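Local structure of peptidoglycan glycosyltransferase (Atopobium parvulum, 4OVD) at residues L323-N328 / G355-E360; F376-T381 / L414-I419. The protein belongs to the penicillin-binding proteins and joins a dimerisation domain to a penicillin-binding domain. One frame throughout, in Å; residues are numbered along the deposited sequence.

Followed from the N terminus, well into the penicillin-binding domain, after helix 298-307, the chain forms the small hairpin that holds 323-328, runs through strand 340-343 and helix 344-350, and closes contact 1 when helix 353-364 packs against the hairpin. Helix 366-375 comes next and ends at 376-381, where contact 2 opens. A mostly irregular excursion of 32 residues, with the short helix 404-408 inside it, brings 414-419 back to that turn at the start of helix 418-429. The two loops are in series, neither nested nor crossed. Contact 1 ties a peripheral hairpin to a helix, whereas contact 2 lies deeper; their centres are about 22 Å apart, and both belong to the penicillin-binding domain.

Contact 1: residues L323-N328 / G355-E360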
ATOM      1  N   LEU A 323     -11.193  10.745  26.287  1.00 38.83           N
ATOM      2  CA  LEU A 323     -12.557  10.986  25.839  1.00 43.98           C
ATOM      3  C   LEU A 323     -13.314   9.674  25.867  1.00 50.03           C
ATOM      4  O   LEU A 323     -12.765   8.648  25.481  1.00 47.60           O
ATOM      5  CB  LEU A 323     -12.551  11.511  24.394  1.00 50.24           C
ATOM      6  CG  LEU A 323     -13.882  11.890  23.710  1.00 56.59           C
ATOM      7  CD1 LEU A 323     -14.663  12.983  24.427  1.00 59.21           C
ATOM      8  CD2 LEU A 323     -13.630  12.348  22.281  1.00 57.53           C
ATOM      9  N   GLN A 324     -14.564   9.703  26.325  1.00 50.04           N
ATOM     10  CA  GLN A 324     -15.411   8.514  26.340  1.00 59.42           C
ATOM     11  C   GLN A 324     -16.026   8.365  24.932  1.00 57.53           C
ATOM     12  O   GLN A 324     -16.664   9.285  24.426  1.00 55.11           O
ATOM     13  CB  GLN A 324     -16.530   8.682  27.382  1.00 63.85           C
ATOM     14  CG  GLN A 324     -17.519   7.520  27.522  1.00 72.71           C
ATOM     15  CD  GLN A 324     -16.923   6.253  28.151  1.00 82.83           C
ATOM     16  OE1 GLN A 324     -17.433   5.144  27.944  1.00 94.87           O
ATOM     17  NE2 GLN A 324     -15.840   6.410  28.912  1.00 75.98           N
ATOM     18  N   VAL A 325     -15.783   7.230  24.289  1.00 56.58           N
ATOM     19  CA  VAL A 325     -16.379   6.913  22.969  1.00 56.12           C
ATOM     20  C   VAL A 325     -17.122   5.609  23.143  1.00 57.73           C
ATOM     21  O   VAL A 325     -16.501   4.552  23.366  1.00 53.66           O
ATOM     22  CB  VAL A 325     -15.346   6.742  21.841  1.00 57.54           C
ATOM     23  CG1 VAL A 325     -14.642   8.073  21.580  1.00 60.01           C
ATOM     24  CG2 VAL A 325     -14.361   5.629  22.184  1.00 71.62           C
ATOM     25  N   GLY A 326     -18.444   5.669  23.034  1.00 58.39           N
ATOM     26  CA  GLY A 326     -19.258   4.494  23.291  1.00 57.63           C
ATOM     27  C   GLY A 326     -19.032   4.240  24.778  1.00 60.28           C
ATOM     28  O   GLY A 326     -19.128   5.166  25.580  1.00 73.55           O
ATOM     29  N   ASP A 327     -18.613   3.030  25.144  1.00 67.53           N
ATOM     30  CA  ASP A 327     -18.405   2.711  26.565  1.00 81.03           C
ATOM     31  C   ASP A 327     -16.968   2.471  26.989  1.00 78.15           C
ATOM     32  O   ASP A 327     -16.726   1.940  28.060  1.00 77.06           O
ATOM     33  CB  ASP A 327     -19.308   1.548  26.955  1.00 93.76           C
ATOM     34  CG  ASP A 327     -20.774   1.892  26.767  1.00 99.59           C
ATOM     35  OD1 ASP A 327     -21.089   3.106  26.723  1.00125.13           O
ATOM     36  OD2 ASP A 327     -21.607   0.983  26.645  1.00 86.17           O
ATOM     37  N   ASN A 328     -16.027   2.924  26.165  1.00 72.87           N
ATOM     38  CA  ASN A 328     -14.602   2.806  26.429  1.00 70.02           C
ATOM     39  C   ASN A 328     -13.988   4.180  26.280  1.00 69.38           C
ATOM     40  O   ASN A 328     -14.535   5.040  25.577  1.00 58.07           O
ATOM     41  CB  ASN A 328     -13.933   1.834  25.457  1.00 77.72           C
ATOM     42  CG  ASN A 328     -14.183   0.382  25.815  1.00 84.16           C
ATOM     43  OD1 ASN A 328     -15.019   0.060  26.662  1.00 78.99           O
ATOM     44  ND2 ASN A 328     -13.432  -0.505  25.182  1.00 90.43           N
ATOM     45  N   GLY A 355      -7.763  13.605  19.914  1.00 32.89           N
ATOM     46  CA  GLY A 355      -8.110  14.741  19.044  1.00 32.10           C
ATOM     47  C   GLY A 355      -8.888  14.227  17.839  1.00 33.08           C
ATOM     48  O   GLY A 355      -9.875  14.865  17.433  1.00 37.89           O
HETATM   49  N   MSE A 356      -8.430  13.116  17.230  1.00 28.82           N
HETATM   50  CA  MSE A 356      -9.147  12.540  16.087  1.00 29.37           C
HETATM   51  C   MSE A 356     -10.562  12.139  16.423  1.00 31.28           C
HETATM   52  O   MSE A 356     -11.558  12.456  15.710  1.00 30.30           O
HETATM   53  CB  MSE A 356      -8.400  11.328  15.594  1.00 29.69           C
HETATM   54  CG  MSE A 356      -7.131  11.570  14.836  1.00 34.00           C
HETATM   55 SE   MSE A 356      -7.289  12.772  13.316  0.51 25.38          SE
HETATM   56  CE  MSE A 356      -6.482  14.334  13.992  1.00 29.66           C
ATOM     57  N   ALA A 357     -10.720  11.517  17.570  1.00 33.17           N
ATOM     58  CA  ALA A 357     -12.091  11.072  17.957  1.00 31.78           C
ATOM     59  C   ALA A 357     -12.938  12.301  18.236  1.00 34.09           C
ATOM     60  O   ALA A 357     -14.140  12.283  18.044  1.00 35.93           O
ATOM     61  CB  ALA A 357     -12.044  10.218  19.194  1.00 30.41           C
ATOM     62  N   PHE A 358     -12.341  13.328  18.808  1.00 31.27           N
ATOM     63  CA  PHE A 358     -13.056  14.547  19.064  1.00 33.80           C
ATOM     64  C   PHE A 358     -13.522  15.147  17.736  1.00 35.25           C
ATOM     65  O   PHE A 358     -14.716  15.523  17.556  1.00 33.31           O
ATOM     66  CB  PHE A 358     -12.160  15.540  19.787  1.00 35.27           C
ATOM     67  CG  PHE A 358     -12.742  16.901  19.879  1.00 39.88           C
ATOM     68  CD1 PHE A 358     -12.513  17.824  18.861  1.00 38.20           C
ATOM     69  CD2 PHE A 358     -13.460  17.303  21.000  1.00 47.19           C
ATOM     70  CE1 PHE A 358     -13.049  19.101  18.920  1.00 41.76           C
ATOM     71  CE2 PHE A 358     -13.982  18.590  21.062  1.00 48.26           C
ATOM     72  CZ  PHE A 358     -13.797  19.482  19.995  1.00 39.39           C
ATOM     73  N   LEU A 359     -12.613  15.166  16.770  1.00 33.33           N
ATOM     74  CA  LEU A 359     -12.968  15.778  15.476  1.00 33.63           C
ATOM     75  C   LEU A 359     -14.113  15.050  14.842  1.00 36.45           C
ATOM     76  O   LEU A 359     -15.091  15.650  14.405  1.00 36.50           O
ATOM     77  CB  LEU A 359     -11.779  15.805  14.537  1.00 34.13           C
ATOM     78  CG  LEU A 359     -10.621  16.749  14.883  1.00 36.38           C
ATOM     79  CD1 LEU A 359      -9.570  16.567  13.821  1.00 35.86           C
ATOM     80  CD2 LEU A 359     -11.110  18.193  14.928  1.00 38.33           C
ATOM     81  N   GLU A 360     -14.040  13.739  14.823  1.00 36.18           N
ATOM     82  CA  GLU A 360     -15.112  12.959  14.189  1.00 35.02           C
ATOM     83  C   GLU A 360     -16.381  13.062  14.941  1.00 37.03           C
ATOM     84  O   GLU A 360     -17.431  13.093  14.323  1.00 41.69           O
ATOM     85  CB  GLU A 360     -14.733  11.478  14.054  1.00 35.66           C
ATOM     86  CG  GLU A 360     -15.623  10.617  13.149  1.00 37.37           C
ATOM     87  CD  GLU A 360     -16.980  10.285  13.719  1.00 41.07           C
ATOM     88  OE1 GLU A 360     -17.092  10.202  14.954  1.00 41.52           O
ATOM     89  OE2 GLU A 360     -17.902  10.018  12.903  1.00 42.30           O
TER
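Leu-323 and Val-325 face Ala-357 and Phe-358 where strand 323-325 passes helix 355-360, the two short axes approaching to 9.5 Å with 58° between their directions. The backbones stay well apart: the CA atoms of Leu-323 and Phe-358 are separated by 7.7 Å, and side chains fill the interval. Being two residues apart, Leu-323 and Val-325 both point toward the helix from the same side of the strand. Just beyond them the chain reverses in a type II' turn from Val-325 to Asn-328, with Gly-326 supplying the positive phi of its first corner. The bond from Val-325 N to Asn-328 O (2.8 Å) and a longer one returning from Asn-328 N close a two-residue beta hairpin, and Leu-323 is bonded through its backbone to Val-330 on the second strand. On the helix, Gly-355 N is hydrogen-bonded to Ser-352 OG, in a Ser-Ser-Asn sequence consistent with the SxN motif of penicillin-binding proteins.

Leu-323 does most of the touching. Its CG is anti to the backbone N (chi1 -178°), which, together with chi2, brings branch CD2 to the helix, 3.8 Å from Phe-358 N, while CD1 stays farther off. The same methyl reaches Phe-358 CB at 4.3 Å; beyond CB the phenyl ring leads away and meets the ring of Phe-317. Ala-357 CB takes a methyl from each strand residue, lying 4.1 Å from Leu-323 CD2 and 4.1 Å from Val-325 CG1. The side chains that meet across the segments are all apolar, although Leu-323 CD2 also rests against the backbone at Phe-358 N, and the small alanine lets the helix surface come up to both side chains. Another side of the helix turns inward: selenomethionine Met-356 packs on helix 298-307, and both it and Leu-359 touch Met-347.

Contact 2: residues F376-T381 / L414-I419; sequences FGIGHT and LAIPFI
Chi1 of Ile-378 (-58°) puts CG1 beside the backbone N and leaves the CG2 methyl anti to that N, directed at Leu-414 and Ile-416, whose first torsions (41° and 60°) place Leu-414 CG and Ile-416 CG1 between the backbone N and the carbonyl carbon. CG2 of Ile-378 lies 3.8 Å from Leu-414 CD2 and 4.2 Å from Ile-416 CD1, so one branch methyl serves both partners, and the side chains cross obliquely. Beside this cluster Ile-416 CG2 comes to 4.4 Å from Gly-379 N, alkyl against backbone.

Ile-378 is presented by a compact corner. Gly-377 ends the preceding helix in a Schellman motif and opens a type II turn to His-380, closed by the bond from His-380 N to Gly-377 O (2.9 Å), with Gly-379 at its positive-phi position. The His-380 ring has Gly-377 O at its edge, and its NE2 bonds back to Asp-374 of that helix. Gly-379 N is hydrogen-bonded to Gln-420 OE1 in helix 418-429, adding a polar tie between the turn and this second helix. The two segments meet mainly through methyls in a buried setting, which implies cohesion by apolar burial and shape rather than by directed bonds.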
ATOM      1  N   PHE A 376     -13.172   7.552  -0.312  1.00 33.77           N
ATOM      2  CA  PHE A 376     -11.744   7.243  -0.341  1.00 34.68           C
ATOM      3  C   PHE A 376     -11.448   5.788  -0.704  1.00 36.15           C
ATOM      4  O   PHE A 376     -10.252   5.363  -0.708  1.00 38.93           O
ATOM      5  CB  PHE A 376     -11.089   7.557   0.990  1.00 31.95           C
ATOM      6  CG  PHE A 376     -10.455   8.921   1.091  1.00 36.90           C
ATOM      7  CD1 PHE A 376      -9.209   9.135   0.526  1.00 38.59           C
ATOM      8  CD2 PHE A 376     -11.045   9.962   1.797  1.00 32.17           C
ATOM      9  CE1 PHE A 376      -8.558  10.353   0.644  1.00 37.35           C
ATOM     10  CE2 PHE A 376     -10.397  11.165   1.927  1.00 38.20           C
ATOM     11  CZ  PHE A 376      -9.148  11.368   1.348  1.00 35.22           C
ATOM     12  N   GLY A 377     -12.496   5.009  -0.973  1.00 34.94           N
ATOM     13  CA  GLY A 377     -12.318   3.589  -1.360  1.00 34.70           C
ATOM     14  C   GLY A 377     -12.086   2.616  -0.179  1.00 34.60           C
ATOM     15  O   GLY A 377     -11.794   1.435  -0.394  1.00 31.91           O
ATOM     16  N   ILE A 378     -12.277   3.079   1.051  1.00 30.99           N
ATOM     17  CA  ILE A 378     -12.005   2.231   2.216  1.00 29.36           C
ATOM     18  C   ILE A 378     -13.055   1.178   2.284  1.00 30.68           C
ATOM     19  O   ILE A 378     -14.212   1.494   2.263  1.00 33.60           O
ATOM     20  CB  ILE A 378     -11.958   3.043   3.499  1.00 31.50           C
ATOM     21  CG1 ILE A 378     -10.895   4.135   3.386  1.00 34.20           C
ATOM     22  CG2 ILE A 378     -11.646   2.121   4.677  1.00 34.62           C
ATOM     23  CD1 ILE A 378      -9.538   3.614   2.923  1.00 31.08           C
ATOM     24  N   GLY A 379     -12.651  -0.099   2.321  1.00 33.97           N
ATOM     25  CA  GLY A 379     -13.608  -1.164   2.287  1.00 34.66           C
ATOM     26  C   GLY A 379     -13.970  -1.583   0.872  1.00 36.75           C
ATOM     27  O   GLY A 379     -14.894  -2.321   0.695  1.00 36.60           O
ATOM     28  N   HIS A 380     -13.250  -1.107  -0.139  1.00 35.74           N
ATOM     29  CA  HIS A 380     -13.504  -1.474  -1.526  1.00 40.89           C
ATOM     30  C   HIS A 380     -12.185  -1.887  -2.115  1.00 39.84           C
ATOM     31  O   HIS A 380     -11.142  -1.297  -1.796  1.00 40.62           O
ATOM     32  CB  HIS A 380     -14.006  -0.257  -2.327  1.00 47.65           C
ATOM     33  CG  HIS A 380     -15.326   0.261  -1.875  1.00 62.48           C
ATOM     34  ND1 HIS A 380     -16.503  -0.066  -2.505  1.00 68.38           N
ATOM     35  CD2 HIS A 380     -15.659   1.094  -0.859  1.00 73.31           C
ATOM     36  CE1 HIS A 380     -17.506   0.551  -1.903  1.00 80.72           C
ATOM     37  NE2 HIS A 380     -17.019   1.254  -0.896  1.00 79.81           N
ATOM     38  N   THR A 381     -12.202  -2.836  -3.017  1.00 39.51           N
ATOM     39  CA  THR A 381     -10.943  -3.252  -3.631  1.00 38.63           C
ATOM     40  C   THR A 381     -10.387  -2.056  -4.411  1.00 38.03           C
ATOM     41  O   THR A 381     -11.093  -1.208  -4.873  1.00 34.99           O
ATOM     42  CB  THR A 381     -11.173  -4.484  -4.539  1.00 43.04           C
ATOM     43  OG1 THR A 381     -12.356  -4.254  -5.298  1.00 41.10           O
ATOM     44  CG2 THR A 381     -11.407  -5.710  -3.709  1.00 44.12           C
ATOM     45  N   LEU A 414     -11.886  -1.178  12.188  1.00 32.72           N
ATOM     46  CA  LEU A 414     -11.975  -1.661  10.825  1.00 35.39           C
ATOM     47  C   LEU A 414     -10.682  -2.385  10.534  1.00 32.64           C
ATOM     48  O   LEU A 414      -9.692  -2.138  11.163  1.00 34.09           O
ATOM     49  CB  LEU A 414     -12.106  -0.564   9.780  1.00 34.97           C
ATOM     50  CG  LEU A 414     -11.373   0.783   9.728  1.00 41.65           C
ATOM     51  CD1 LEU A 414     -10.262   1.078  10.667  1.00 36.73           C
ATOM     52  CD2 LEU A 414     -11.141   1.327   8.322  1.00 41.65           C
ATOM     53  N   ALA A 415     -10.694  -3.209   9.509  1.00 31.59           N
ATOM     54  CA  ALA A 415      -9.513  -3.947   9.137  1.00 29.98           C
ATOM     55  C   ALA A 415      -9.503  -3.964   7.637  1.00 28.67           C
ATOM     56  O   ALA A 415     -10.479  -4.460   6.956  1.00 33.23           O
ATOM     57  CB  ALA A 415      -9.611  -5.343   9.693  1.00 29.39           C
ATOM     58  N   ILE A 416      -8.376  -3.509   7.096  1.00 27.46           N
ATOM     59  CA  ILE A 416      -8.199  -3.389   5.674  1.00 27.74           C
ATOM     60  C   ILE A 416      -6.776  -3.680   5.278  1.00 29.62           C
ATOM     61  O   ILE A 416      -5.881  -3.607   6.097  1.00 27.99           O
ATOM     62  CB  ILE A 416      -8.544  -1.950   5.228  1.00 28.34           C
ATOM     63  CG1 ILE A 416      -7.636  -0.951   5.931  1.00 31.27           C
ATOM     64  CG2 ILE A 416     -10.032  -1.708   5.424  1.00 31.71           C
ATOM     65  CD1 ILE A 416      -7.947   0.542   5.738  1.00 35.49           C
ATOM     66  N   PRO A 417      -6.563  -4.000   4.013  1.00 31.14           N
ATOM     67  CA  PRO A 417      -5.218  -4.192   3.552  1.00 29.00           C
ATOM     68  C   PRO A 417      -4.624  -2.825   3.413  1.00 29.22           C
ATOM     69  O   PRO A 417      -5.354  -1.880   3.053  1.00 30.89           O
ATOM     70  CB  PRO A 417      -5.410  -4.819   2.153  1.00 33.70           C
ATOM     71  CG  PRO A 417      -6.747  -4.386   1.724  1.00 34.73           C
ATOM     72  CD  PRO A 417      -7.564  -4.266   2.959  1.00 34.86           C
ATOM     73  N   PHE A 418      -3.315  -2.717   3.599  1.00 28.87           N
ATOM     74  CA  PHE A 418      -2.651  -1.439   3.518  1.00 31.20           C
ATOM     75  C   PHE A 418      -2.701  -0.815   2.114  1.00 29.63           C
ATOM     76  O   PHE A 418      -2.627   0.400   1.981  1.00 31.50           O
ATOM     77  CB  PHE A 418      -1.254  -1.463   4.082  1.00 35.22           C
ATOM     78  CG  PHE A 418      -1.218  -1.386   5.599  1.00 34.21           C
ATOM     79  CD1 PHE A 418      -1.509  -0.212   6.256  1.00 35.95           C
ATOM     80  CD2 PHE A 418      -0.885  -2.491   6.340  1.00 30.40           C
ATOM     81  CE1 PHE A 418      -1.516  -0.141   7.646  1.00 43.34           C
ATOM     82  CE2 PHE A 418      -0.955  -2.449   7.718  1.00 35.55           C
ATOM     83  CZ  PHE A 418      -1.244  -1.289   8.376  1.00 32.50           C
ATOM     84  N   ILE A 419      -2.906  -1.639   1.085  1.00 32.68           N
ATOM     85  CA  ILE A 419      -3.018  -1.121  -0.268  1.00 31.67           C
ATOM     86  C   ILE A 419      -4.197  -0.115  -0.384  1.00 31.43           C
ATOM     87  O   ILE A 419      -4.148   0.853  -1.184  1.00 33.40           O
ATOM     88  CB  ILE A 419      -3.110  -2.249  -1.321  1.00 31.14           C
ATOM     89  CG1 ILE A 419      -2.829  -1.692  -2.742  1.00 37.32           C
ATOM     90  CG2 ILE A 419      -4.447  -2.941  -1.230  1.00 33.33           C
ATOM     91  CD1 ILE A 419      -1.399  -1.146  -2.962  1.00 38.42           C
TER